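CRISPR system Cmr subunit Cmr5 (PDB 2ZOP) probably forms part of the Cmr ribonucleoprotein complex, which works with CRISPR RNA in antiviral defence against invading nucleic acids. Local coordinates at residues Y13-E18 against L66-G71; K34-V39 against A99-F104; A42-A47 against R92-V97; L62-A67 against Y72-E77. All blocks are in the same frame, centred on the assembly; numbering follows the deposited sequence.

Contact 1. Residues Y13-E18 against L66-G71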
loop_
_atom_site.group_PDB
_atom_site.type_symbol
_atom_site.label_atom_id
_atom_site.label_comp_id
_atom_site.label_asym_id
_atom_site.label_seq_id
_atom_site.Cartn_x
_atom_site.Cartn_y
_atom_site.Cartn_z
ATOM N N TYR A 13 1.997 -9.634 26.267
ATOM C CA TYR A 13 1.623 -10.879 26.911
ATOM C C TYR A 13 0.845 -10.553 28.183
ATOM O O TYR A 13 -0.213 -11.121 28.435
ATOM C CB TYR A 13 2.897 -11.669 27.237
ATOM C CG TYR A 13 2.705 -12.935 28.037
ATOM C CD1 TYR A 13 1.640 -13.799 27.781
ATOM C CD2 TYR A 13 3.643 -13.314 28.996
ATOM C CE1 TYR A 13 1.517 -15.007 28.454
ATOM C CE2 TYR A 13 3.533 -14.524 29.675
ATOM C CZ TYR A 13 2.467 -15.366 29.399
ATOM O OH TYR A 13 2.362 -16.567 30.063
ATOM N N GLU A 14 1.352 -9.615 28.973
ATOM C CA GLU A 14 0.671 -9.251 30.209
ATOM C C GLU A 14 -0.691 -8.602 29.940
ATOM O O GLU A 14 -1.673 -8.891 30.619
ATOM C CB GLU A 14 1.535 -8.307 31.042
ATOM C CG GLU A 14 0.897 -7.963 32.373
ATOM C CD GLU A 14 1.795 -7.138 33.266
ATOM O OE1 GLU A 14 2.005 -5.944 32.965
ATOM O OE2 GLU A 14 2.293 -7.690 34.271
ATOM N N LYS A 15 -0.751 -7.726 28.946
ATOM C CA LYS A 15 -2.012 -7.069 28.608
ATOM C C LYS A 15 -3.069 -8.096 28.190
ATOM O O LYS A 15 -4.239 -7.990 28.563
ATOM C CB LYS A 15 -1.790 -6.063 27.478
ATOM C CG LYS A 15 -0.836 -4.929 27.833
ATOM C CD LYS A 15 -1.437 -4.064 28.932
ATOM C CE LYS A 15 -0.554 -2.870 29.257
ATOM N NZ LYS A 15 -1.276 -1.915 30.142
ATOM N N VAL A 16 -2.659 -9.099 27.425
ATOM C CA VAL A 16 -3.600 -10.119 26.971
ATOM C C VAL A 16 -4.054 -11.043 28.105
ATOM O O VAL A 16 -5.234 -11.409 28.179
ATOM C CB VAL A 16 -2.998 -10.963 25.817
ATOM C CG1 VAL A 16 -3.962 -12.074 25.422
ATOM C CG2 VAL A 16 -2.729 -10.066 24.604
ATOM N N ARG A 17 -3.131 -11.415 28.990
ATOM C CA ARG A 17 -3.487 -12.281 30.112
ATOM C C ARG A 17 -4.523 -11.557 30.973
ATOM O O ARG A 17 -5.416 -12.182 31.541
ATOM C CB ARG A 17 -2.248 -12.636 30.957
ATOM C CG ARG A 17 -1.595 -11.453 31.665
ATOM C CD ARG A 17 -0.306 -11.817 32.424
ATOM N NE ARG A 17 -0.532 -12.526 33.683
ATOM C CZ ARG A 17 0.292 -12.453 34.730
ATOM N NH1 ARG A 17 1.386 -11.703 34.660
ATOM N NH2 ARG A 17 0.032 -13.122 35.851
ATOM N N GLU A 18 -4.408 -10.234 31.054
ATOM C CA GLU A 18 -5.353 -9.448 31.839
ATOM C C GLU A 18 -6.720 -9.356 31.142
ATOM O O GLU A 18 -7.756 -9.511 31.787
ATOM C CB GLU A 18 -4.775 -8.051 32.113
ATOM C CG GLU A 18 -3.612 -8.080 33.107
ATOM C CD GLU A 18 -2.827 -6.774 33.163
ATOM O OE1 GLU A 18 -1.894 -6.677 33.989
ATOM O OE2 GLU A 18 -3.131 -5.847 32.384
ATOM N N LEU A 66 -2.050 -1.391 23.581
ATOM C CA LEU A 66 -0.937 -1.378 22.645
ATOM C C LEU A 66 -0.142 -0.089 22.773
ATOM O O LEU A 66 1.088 -0.116 22.811
ATOM C CB LEU A 66 -1.442 -1.563 21.208
ATOM C CG LEU A 66 -0.356 -1.536 20.119
ATOM C CD1 LEU A 66 -0.748 -2.405 18.944
ATOM C CD2 LEU A 66 -0.141 -0.107 19.678
ATOM N N ALA A 67 -0.832 1.044 22.853
ATOM C CA ALA A 67 -0.132 2.316 22.988
ATOM C C ALA A 67 0.708 2.336 24.270
ATOM O O ALA A 67 1.806 2.889 24.286
ATOM C CB ALA A 67 -1.128 3.477 22.994
ATOM N N GLN A 68 0.203 1.728 25.342
ATOM C CA GLN A 68 0.956 1.726 26.593
ATOM C C GLN A 68 2.168 0.813 26.477
ATOM O O GLN A 68 3.251 1.139 26.967
ATOM C CB GLN A 68 0.048 1.315 27.757
ATOM C CG GLN A 68 -0.956 2.407 28.103
ATOM C CD GLN A 68 -2.061 1.957 29.054
ATOM O OE1 GLN A 68 -2.814 2.782 29.565
ATOM N NE2 GLN A 68 -2.171 0.658 29.278
ATOM N N VAL A 69 1.993 -0.322 25.807
ATOM C CA VAL A 69 3.104 -1.241 25.603
ATOM C C VAL A 69 4.224 -0.504 24.870
ATOM O O VAL A 69 5.401 -0.716 25.148
ATOM C CB VAL A 69 2.661 -2.456 24.777
ATOM C CG1 VAL A 69 3.864 -3.205 24.239
ATOM C CG2 VAL A 69 1.836 -3.371 25.652
ATOM N N LEU A 70 3.854 0.368 23.935
ATOM C CA LEU A 70 4.848 1.125 23.197
ATOM C C LEU A 70 5.406 2.312 23.982
ATOM O O LEU A 70 6.284 3.011 23.498
ATOM C CB LEU A 70 4.275 1.599 21.862
ATOM C CG LEU A 70 4.011 0.496 20.832
ATOM C CD1 LEU A 70 3.502 1.120 19.543
ATOM C CD2 LEU A 70 5.290 -0.286 20.567
ATOM N N GLY A 71 4.892 2.543 25.187
ATOM C CA GLY A 71 5.403 3.634 25.999
ATOM C C GLY A 71 4.627 4.938 25.965
ATOM O O GLY A 71 5.079 5.939 26.532
#
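K15 reaches across from helix 4-19 to Q68 and V69 on the last turn of helix 57-69, a small junction within the all-helical fold of Cmr5. The helices keep their backbones well apart here, the CA atoms of K15 and L66 standing 8.3 Å from each other, so the long K15 side chain spans most of the gap.

The apolar part lies nearest the K15 backbone. CG of K15 passes V69 CG2 at 3.8 Å, the two side chains sliding by each other in opposite directions. A branched valine suits this buried position: its other neighbours include W8 and F104, and F104, from helix 87-111, also touches K15, so that the methylene part of the lysine continues an apolar layer.

The polar part lies farther out. A bend at chi2 (-65°) turns the lysine chain so that its amino end meets the extended Q68 side chain at about a right angle. The amide of Q68 is probably turned over in the model; turned back, it may accept a hydrogen bond from the lysine. A lysine fits this edge because it joins an apolar shaft to a charged tip.

Backbone bonds close the helix just beyond V69. L70 N bonds to L66 O at 3.0 Å, and G71 takes positive phi (97°) to complete a Schellman motif. Glycine suits that backbone shape, since a beta carbon would crowd the preceding carbonyl oxygen. The chain then turns away with G71 N held to Q68 O at 2.8 Å.

Contact 2. Residues K34-V39 against A99-F104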
loop_
_atom_site.group_PDB
_atom_site.type_symbol
_atom_site.label_atom_id
_atom_site.label_comp_id
_atom_site.label_asym_id
_atom_site.label_seq_id
_atom_site.Cartn_x
_atom_site.Cartn_y
_atom_site.Cartn_z
ATOM N N LYS A 34 -7.428 -8.377 14.052
ATOM C CA LYS A 34 -7.680 -7.497 12.924
ATOM C C LYS A 34 -6.679 -6.347 12.763
ATOM O O LYS A 34 -6.366 -5.945 11.641
ATOM C CB LYS A 34 -9.105 -6.924 13.039
ATOM C CG LYS A 34 -9.464 -5.836 12.017
ATOM C CD LYS A 34 -9.494 -6.381 10.597
ATOM C CE LYS A 34 -10.703 -7.281 10.367
ATOM N NZ LYS A 34 -10.686 -7.887 9.012
ATOM N N LEU A 35 -6.154 -5.833 13.873
ATOM C CA LEU A 35 -5.248 -4.694 13.797
ATOM C C LEU A 35 -4.037 -4.794 12.859
ATOM O O LEU A 35 -3.797 -3.883 12.065
ATOM C CB LEU A 35 -4.784 -4.284 15.194
ATOM C CG LEU A 35 -3.985 -2.976 15.220
ATOM C CD1 LEU A 35 -4.790 -1.860 14.547
ATOM C CD2 LEU A 35 -3.645 -2.610 16.675
ATOM N N PRO A 36 -3.269 -5.889 12.926
ATOM C CA PRO A 36 -2.118 -5.947 12.017
ATOM C C PRO A 36 -2.551 -5.750 10.568
ATOM O O PRO A 36 -1.900 -5.035 9.805
ATOM C CB PRO A 36 -1.544 -7.343 12.275
ATOM C CG PRO A 36 -1.868 -7.561 13.737
ATOM C CD PRO A 36 -3.310 -7.081 13.795
ATOM N N VAL A 37 -3.665 -6.381 10.209
ATOM C CA VAL A 37 -4.205 -6.291 8.859
ATOM C C VAL A 37 -4.539 -4.841 8.489
ATOM O O VAL A 37 -4.197 -4.375 7.398
ATOM C CB VAL A 37 -5.477 -7.174 8.721
ATOM C CG1 VAL A 37 -6.135 -6.958 7.380
ATOM C CG2 VAL A 37 -5.104 -8.636 8.899
ATOM N N LEU A 38 -5.207 -4.127 9.389
ATOM C CA LEU A 38 -5.552 -2.735 9.105
ATOM C C LEU A 38 -4.317 -1.857 8.952
ATOM O O LEU A 38 -4.280 -0.984 8.091
ATOM C CB LEU A 38 -6.433 -2.153 10.207
ATOM C CG LEU A 38 -7.814 -2.780 10.358
ATOM C CD1 LEU A 38 -8.563 -2.044 11.458
ATOM C CD2 LEU A 38 -8.579 -2.691 9.030
ATOM N N VAL A 39 -3.312 -2.066 9.792
ATOM C CA VAL A 39 -2.104 -1.254 9.690
ATOM C C VAL A 39 -1.453 -1.475 8.324
ATOM O O VAL A 39 -1.070 -0.517 7.656
ATOM C CB VAL A 39 -1.088 -1.583 10.829
ATOM C CG1 VAL A 39 0.234 -0.876 10.581
ATOM C CG2 VAL A 39 -1.663 -1.118 12.188
ATOM N N ALA A 99 4.750 -4.401 14.835
ATOM C CA ALA A 99 5.422 -5.458 15.603
ATOM C C ALA A 99 4.709 -5.721 16.934
ATOM O O ALA A 99 4.511 -6.874 17.316
ATOM C CB ALA A 99 6.875 -5.084 15.863
ATOM N N ALA A 100 4.339 -4.653 17.645
ATOM C CA ALA A 100 3.632 -4.794 18.921
ATOM C C ALA A 100 2.267 -5.444 18.669
ATOM O O ALA A 100 1.850 -6.344 19.395
ATOM C CB ALA A 100 3.457 -3.416 19.585
ATOM N N ALA A 101 1.584 -4.997 17.619
ATOM C CA ALA A 101 0.278 -5.536 17.261
ATOM C C ALA A 101 0.347 -7.046 16.995
ATOM O O ALA A 101 -0.508 -7.812 17.457
ATOM C CB ALA A 101 -0.260 -4.810 16.032
ATOM N N GLU A 102 1.357 -7.482 16.247
ATOM C CA GLU A 102 1.496 -8.909 15.969
ATOM C C GLU A 102 1.610 -9.724 17.262
ATOM O O GLU A 102 1.101 -10.841 17.340
ATOM C CB GLU A 102 2.717 -9.173 15.080
ATOM C CG GLU A 102 2.568 -8.662 13.656
ATOM C CD GLU A 102 1.481 -9.394 12.884
ATOM O OE1 GLU A 102 1.352 -9.150 11.664
ATOM O OE2 GLU A 102 0.753 -10.207 13.496
ATOM N N TRP A 103 2.279 -9.176 18.273
ATOM C CA TRP A 103 2.409 -9.896 19.538
ATOM C C TRP A 103 1.057 -10.005 20.233
ATOM O O TRP A 103 0.717 -11.052 20.773
ATOM C CB TRP A 103 3.438 -9.215 20.453
ATOM C CG TRP A 103 4.845 -9.451 19.995
ATOM C CD1 TRP A 103 5.759 -8.504 19.644
ATOM C CD2 TRP A 103 5.484 -10.724 19.788
ATOM N NE1 TRP A 103 6.925 -9.103 19.225
ATOM C CE2 TRP A 103 6.786 -10.463 19.302
ATOM C CE3 TRP A 103 5.081 -12.055 19.962
ATOM C CZ2 TRP A 103 7.693 -11.486 18.986
ATOM C CZ3 TRP A 103 5.982 -13.077 19.650
ATOM C CH2 TRP A 103 7.276 -12.782 19.165
ATOM N N PHE A 104 0.285 -8.925 20.220
ATOM C CA PHE A 104 -1.044 -8.947 20.826
ATOM C C PHE A 104 -1.854 -10.030 20.121
ATOM O O PHE A 104 -2.565 -10.815 20.761
ATOM C CB PHE A 104 -1.739 -7.596 20.638
ATOM C CG PHE A 104 -1.439 -6.604 21.724
ATOM C CD1 PHE A 104 -2.216 -6.565 22.884
ATOM C CD2 PHE A 104 -0.384 -5.714 21.597
ATOM C CE1 PHE A 104 -1.944 -5.657 23.895
ATOM C CE2 PHE A 104 -0.101 -4.797 22.606
ATOM C CZ PHE A 104 -0.885 -4.769 23.759
#
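P36 of helix 25-42 lays its ring against A101 and E102 of helix 87-111, and the atoms of that ring trace the contact. Starting at CB, the ring meets the carboxylate of E102: OE1 is 3.5 Å from P36 CB, a van der Waals contact to carbon. At CG, the outermost atom, two neighbours arrive together, with E102 OE2 at 3.7 Å and the methyl CB of A101 at 3.9 Å. CD then closes the ring onto the backbone nitrogen. That nitrogen carries no hydrogen, and the helix is kinked here, the N atoms of P36 and V37 making no bond to the turn before. Proline suits the place because it offers a compact, rigid apolar surface.

Next to it, L35 adds a second apolar touch. Its CG lies anti to the backbone N (chi1 -172°), which carries CD2 to within 4.1 Å of A101 CB, while the same side chain also packs on L62 and L66. The single methyl of A101 is thus shared by proline and leucine, and its small size lets the CA atoms of P36 and A101 approach to 5.8 Å.

E102 bends at chi2 (-66°), which brings its carboxylate up to the CB-CG edge of the proline ring. The charge itself is answered by R40, whose NH1 forms a salt bridge with OE1, so the glutamate serves a polar partner with its oxygens while leaning on an apolar one.

The axes of segments 34-39 and 99-104 approach to 8.7 Å at 154°, a close, roughly antiparallel helix pair in the core of an all-alpha fold.

Contact 3. Residues A42-A47 against R92-V97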
loop_
_atom_site.group_PDB
_atom_site.type_symbol
_atom_site.label_atom_id
_atom_site.label_comp_id
_atom_site.label_asym_id
_atom_site.label_seq_id
_atom_site.Cartn_x
_atom_site.Cartn_y
_atom_site.Cartn_z
ATOM N N ALA A 42 -4.522 -0.422 5.433
ATOM C CA ALA A 42 -5.068 0.931 5.518
ATOM C C ALA A 42 -4.053 1.983 5.950
ATOM O O ALA A 42 -4.255 3.182 5.728
ATOM C CB ALA A 42 -6.269 0.939 6.472
ATOM N N GLY A 43 -2.959 1.541 6.561
ATOM C CA GLY A 43 -1.952 2.483 7.006
ATOM C C GLY A 43 -2.120 2.736 8.492
ATOM O O GLY A 43 -3.209 2.562 9.032
ATOM N N LEU A 44 -1.049 3.170 9.146
ATOM C CA LEU A 44 -1.071 3.409 10.587
ATOM C C LEU A 44 -2.147 4.371 11.059
ATOM O O LEU A 44 -2.992 4.026 11.887
ATOM C CB LEU A 44 0.301 3.908 11.054
ATOM C CG LEU A 44 0.384 4.211 12.558
ATOM C CD1 LEU A 44 0.075 2.946 13.355
ATOM C CD2 LEU A 44 1.781 4.745 12.900
ATOM N N SER A 45 -2.112 5.588 10.534
ATOM C CA SER A 45 -3.088 6.596 10.913
ATOM C C SER A 45 -4.528 6.091 10.793
ATOM O O SER A 45 -5.335 6.257 11.717
ATOM C CB SER A 45 -2.883 7.840 10.050
ATOM O OG SER A 45 -3.972 8.730 10.188
ATOM N N GLN A 46 -4.852 5.464 9.665
ATOM C CA GLN A 46 -6.200 4.944 9.456
ATOM C C GLN A 46 -6.533 3.806 10.407
ATOM O O GLN A 46 -7.651 3.708 10.903
ATOM C CB GLN A 46 -6.380 4.452 8.020
ATOM C CG GLN A 46 -6.554 5.556 6.990
ATOM C CD GLN A 46 -7.236 5.051 5.729
ATOM O OE1 GLN A 46 -8.454 4.873 5.699
ATOM N NE2 GLN A 46 -6.448 4.805 4.687
ATOM N N ALA A 47 -5.569 2.932 10.655
ATOM C CA ALA A 47 -5.810 1.819 11.562
ATOM C C ALA A 47 -6.128 2.355 12.962
ATOM O O ALA A 47 -7.065 1.905 13.608
ATOM C CB ALA A 47 -4.584 0.908 11.610
ATOM N N ARG A 92 8.783 4.468 10.659
ATOM C CA ARG A 92 9.399 3.770 11.780
ATOM C C ARG A 92 8.327 3.449 12.818
ATOM O O ARG A 92 8.284 2.343 13.363
ATOM C CB ARG A 92 10.483 4.636 12.430
ATOM C CG ARG A 92 11.038 4.036 13.721
ATOM C CD ARG A 92 12.382 4.636 14.115
ATOM N NE ARG A 92 12.300 6.053 14.463
ATOM C CZ ARG A 92 12.934 7.020 13.804
ATOM N NH1 ARG A 92 13.694 6.722 12.756
ATOM N NH2 ARG A 92 12.821 8.280 14.198
ATOM N N LEU A 93 7.464 4.421 13.098
ATOM C CA LEU A 93 6.398 4.212 14.072
ATOM C C LEU A 93 5.497 3.092 13.573
ATOM O O LEU A 93 5.037 2.243 14.346
ATOM C CB LEU A 93 5.582 5.487 14.262
ATOM C CG LEU A 93 4.471 5.389 15.307
ATOM C CD1 LEU A 93 5.074 5.041 16.664
ATOM C CD2 LEU A 93 3.703 6.716 15.363
ATOM N N THR A 94 5.250 3.093 12.267
ATOM C CA THR A 94 4.421 2.067 11.658
ATOM C C THR A 94 5.014 0.681 11.958
ATOM O O THR A 94 4.302 -0.223 12.389
ATOM C CB THR A 94 4.320 2.281 10.127
ATOM O OG1 THR A 94 3.539 3.459 9.858
ATOM C CG2 THR A 94 3.680 1.065 9.450
ATOM N N ARG A 95 6.317 0.522 11.741
ATOM C CA ARG A 95 6.978 -0.761 11.990
ATOM C C ARG A 95 6.829 -1.221 13.431
ATOM O O ARG A 95 6.585 -2.392 13.689
ATOM C CB ARG A 95 8.474 -0.684 11.676
ATOM C CG ARG A 95 8.825 -0.479 10.217
ATOM C CD ARG A 95 10.288 -0.848 9.980
ATOM N NE ARG A 95 11.211 -0.049 10.789
ATOM C CZ ARG A 95 11.751 1.104 10.401
ATOM N NH1 ARG A 95 11.472 1.610 9.208
ATOM N NH2 ARG A 95 12.582 1.753 11.203
ATOM N N GLU A 96 7.005 -0.287 14.360
ATOM C CA GLU A 96 6.904 -0.561 15.794
ATOM C C GLU A 96 5.495 -0.973 16.208
ATOM O O GLU A 96 5.307 -1.963 16.908
ATOM C CB GLU A 96 7.360 0.678 16.575
ATOM C CG GLU A 96 8.849 0.951 16.409
ATOM C CD GLU A 96 9.293 2.286 16.983
ATOM O OE1 GLU A 96 10.521 2.530 17.040
ATOM O OE2 GLU A 96 8.426 3.093 17.368
ATOM N N VAL A 97 4.501 -0.219 15.767
ATOM C CA VAL A 97 3.116 -0.535 16.092
ATOM C C VAL A 97 2.753 -1.899 15.493
ATOM O O VAL A 97 2.136 -2.733 16.159
ATOM C CB VAL A 97 2.176 0.577 15.566
ATOM C CG1 VAL A 97 0.723 0.160 15.685
ATOM C CG2 VAL A 97 2.417 1.855 16.367
HETATM O O HOH W 1 1.668 3.121 7.865
#
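L44 meets L93, T94 and V97 with no flat group between them; the flat group of segment 92-97, the guanidinium of R95, lies away from the contact, with R92 CA of its own helix over one face, 3.7 Å from the plane and offset toward the rim.

The contact itself is aliphatic. L44 holds CG anti to its nitrogen (chi1 179°), which sends both methyls at helix 87-111. CD1 goes to V97 CG1 at 3.7 Å, and CD2 to L93 CG, also at 3.7 Å. The leucine crosses each of these partners at about a right angle, its forked end suiting a site where two buried side chains must be met at once. A82 also touches it.

Nearer the backbone than the fork, L44 CB lies 3.5 Å from T94 OG1. That hydroxyl is bonded to Y90 O within its helix and accepts from a water at 2.8 Å. The water in turn accepts from L44 N at 3.0 Å, linking the two segments.

G43, with positive phi, turns the chain between helices and stands at the N-cap. A leucine in the first turn, an amide answered by water and a glycine before it together make a helix start docked on the long helix of an all-alpha bundle.

Contact 4. Residues L62-A67 against Y72-E77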
loop_
_atom_site.group_PDB
_atom_site.type_symbol
_atom_site.label_atom_id
_atom_site.label_comp_id
_atom_site.label_asym_id
_atom_site.label_seq_id
_atom_site.Cartn_x
_atom_site.Cartn_y
_atom_site.Cartn_z
ATOM N N LEU A 62 -7.908 -2.625 23.385
ATOM C CA LEU A 62 -6.767 -3.170 22.648
ATOM C C LEU A 62 -5.882 -1.989 22.236
ATOM O O LEU A 62 -4.660 -2.010 22.420
ATOM C CB LEU A 62 -7.259 -3.943 21.410
ATOM C CG LEU A 62 -6.269 -4.666 20.473
ATOM C CD1 LEU A 62 -5.576 -3.672 19.550
ATOM C CD2 LEU A 62 -5.247 -5.441 21.294
ATOM N N GLY A 63 -6.514 -0.942 21.713
ATOM C CA GLY A 63 -5.775 0.237 21.278
ATOM C C GLY A 63 -4.969 0.921 22.373
ATOM O O GLY A 63 -3.799 1.249 22.180
ATOM N N ASN A 64 -5.593 1.150 23.525
ATOM C CA ASN A 64 -4.909 1.794 24.637
ATOM C C ASN A 64 -3.811 0.885 25.191
ATOM O O ASN A 64 -2.728 1.350 25.512
ATOM C CB ASN A 64 -5.915 2.175 25.732
ATOM C CG ASN A 64 -6.704 3.428 25.387
ATOM O OD1 ASN A 64 -6.137 4.431 24.954
ATOM N ND2 ASN A 64 -8.017 3.380 25.585
ATOM N N ASP A 65 -4.084 -0.413 25.295
ATOM C CA ASP A 65 -3.077 -1.349 25.784
ATOM C C ASP A 65 -1.838 -1.322 24.888
ATOM O O ASP A 65 -0.711 -1.246 25.372
ATOM C CB ASP A 65 -3.630 -2.775 25.817
ATOM C CG ASP A 65 -4.639 -2.989 26.934
ATOM O OD1 ASP A 65 -4.820 -2.071 27.761
ATOM O OD2 ASP A 65 -5.243 -4.077 26.994
ATOM N N LEU A 66 -2.050 -1.391 23.581
ATOM C CA LEU A 66 -0.937 -1.378 22.645
ATOM C C LEU A 66 -0.142 -0.089 22.773
ATOM O O LEU A 66 1.088 -0.116 22.811
ATOM C CB LEU A 66 -1.442 -1.563 21.208
ATOM C CG LEU A 66 -0.356 -1.536 20.119
ATOM C CD1 LEU A 66 -0.748 -2.405 18.944
ATOM C CD2 LEU A 66 -0.141 -0.107 19.678
ATOM N N ALA A 67 -0.832 1.044 22.853
ATOM C CA ALA A 67 -0.132 2.316 22.988
ATOM C C ALA A 67 0.708 2.336 24.270
ATOM O O ALA A 67 1.806 2.889 24.286
ATOM C CB ALA A 67 -1.128 3.477 22.994
ATOM N N TYR A 72 3.472 4.942 25.306
ATOM C CA TYR A 72 2.643 6.144 25.237
ATOM C C TYR A 72 1.611 6.085 26.353
ATOM O O TYR A 72 1.349 5.015 26.899
ATOM C CB TYR A 72 1.934 6.221 23.881
ATOM C CG TYR A 72 2.891 6.447 22.736
ATOM C CD1 TYR A 72 3.284 7.734 22.377
ATOM C CD2 TYR A 72 3.439 5.370 22.042
ATOM C CE1 TYR A 72 4.208 7.942 21.350
ATOM C CE2 TYR A 72 4.354 5.563 21.022
ATOM C CZ TYR A 72 4.737 6.845 20.677
ATOM O OH TYR A 72 5.642 7.030 19.656
ATOM N N ARG A 73 1.024 7.229 26.682
ATOM C CA ARG A 73 0.009 7.296 27.729
ATOM C C ARG A 73 -1.232 6.472 27.376
ATOM O O ARG A 73 -1.768 5.739 28.210
ATOM C CB ARG A 73 -0.413 8.753 27.947
ATOM C CG ARG A 73 -1.391 8.963 29.089
ATOM C CD ARG A 73 -2.003 10.362 29.024
ATOM N NE ARG A 73 -2.708 10.555 27.761
ATOM C CZ ARG A 73 -2.403 11.478 26.850
ATOM N NH1 ARG A 73 -1.399 12.326 27.051
ATOM N NH2 ARG A 73 -3.092 11.528 25.716
ATOM N N ASP A 74 -1.684 6.616 26.133
ATOM C CA ASP A 74 -2.872 5.925 25.647
ATOM C C ASP A 74 -2.954 6.043 24.131
ATOM O O ASP A 74 -2.074 6.625 23.496
ATOM C CB ASP A 74 -4.134 6.537 26.275
ATOM C CG ASP A 74 -4.170 8.058 26.148
ATOM O OD1 ASP A 74 -3.759 8.584 25.095
ATOM O OD2 ASP A 74 -4.617 8.732 27.101
ATOM N N LEU A 75 -4.018 5.493 23.557
ATOM C CA LEU A 75 -4.216 5.533 22.114
ATOM C C LEU A 75 -4.157 6.958 21.564
ATOM O O LEU A 75 -3.542 7.195 20.520
ATOM C CB LEU A 75 -5.561 4.888 21.742
ATOM C CG LEU A 75 -5.868 4.772 20.243
ATOM C CD1 LEU A 75 -4.727 4.028 19.537
ATOM C CD2 LEU A 75 -7.184 4.033 20.039
ATOM N N ARG A 76 -4.797 7.906 22.260
ATOM C CA ARG A 76 -4.793 9.295 21.802
ATOM C C ARG A 76 -3.388 9.871 21.653
ATOM O O ARG A 76 -3.093 10.555 20.669
ATOM C CB ARG A 76 -5.596 10.206 22.748
ATOM C CG ARG A 76 -7.091 10.186 22.517
ATOM C CD ARG A 76 -7.788 11.281 23.321
ATOM N NE ARG A 76 -9.230 11.284 23.096
ATOM C CZ ARG A 76 -10.053 10.311 23.478
ATOM N NH1 ARG A 76 -9.589 9.245 24.115
ATOM N NH2 ARG A 76 -11.350 10.401 23.219
ATOM N N GLU A 77 -2.515 9.618 22.621
ATOM C CA GLU A 77 -1.168 10.169 22.496
ATOM C C GLU A 77 -0.429 9.535 21.310
ATOM O O GLU A 77 0.243 10.227 20.546
ATOM C CB GLU A 77 -0.369 9.978 23.784
ATOM C CG GLU A 77 0.996 10.646 23.706
ATOM C CD GLU A 77 1.814 10.513 24.971
ATOM O OE1 GLU A 77 1.894 9.406 25.523
ATOM O OE2 GLU A 77 2.399 11.524 25.405
HETATM O O HOH W 2 -7.121 6.986 24.009
#
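CG of N64 lies beside its backbone N and anti to the carbonyl carbon (chi1 -78°), bringing the amide oxygen to the start of helix 75-84, where L75 N donates to N64 OD1 over 2.8 Å. The bond is nearly straight, 168° at the hydrogen, and lies in the carbonyl plane. D74, the N-cap, has chi1 at 50°, which folds its carboxylate back over the first turn; there OD1 accepts from E77 N at 3.0 Å, met nearly end-on. Its CB runs beside the amide of N64, the two side chains pointing the same way. A short aspartate suits the N-cap, where the first-turn N-H groups have no carbonyl of a preceding turn to meet.

E77 in turn holds the loop amide of R73, its OE1 accepting from R73 N at 2.6 Å. R73 curls over this corner: NE bridges to D74 OD2 at 2.7 Å, in its own guanidinium plane but from above that of the carboxylate, while E77 CB underlies one guanidinium face.

Nearer the chain turn, Y72 N bonds to A67 O at 2.8 Å, with that oxygen also at the edge of the tyrosine ring. The small methyl of A67 fits under the backbone, CB lying 3.3 Å from D74 O. G63, without a side chain, leaves room for L75, which continues toward L48 and V51.

A water gives N64 OD1 a second donor at 2.9 Å and accepts from R76 N. The amide oxygen thus serves one backbone N-H directly and another through water, so a side chain of the preceding helix shares with D74 in satisfying the opening amides of the next.

Between them the four contacts involve all six helices, with F104 and L66 as meeting points. Contacts 1 and 2 have centres about 12 Å apart and touch where F104 CZ lies 3.6 Å from V69 CG2. Contacts 1 and 4 share L66 and A67, and their centres are about 9 Å apart. Contacts 2 and 3, also about 9 Å between centres, follow helix 87-111 and join where V39 CG2 meets A47 CB at 3.6 Å. Contacts 1 and 3 sit on opposite sides of the chain's centre. The trimer is met near contacts 2 and 3: L38 packs on L91 of the second subunit, and R95 on K34 of the third.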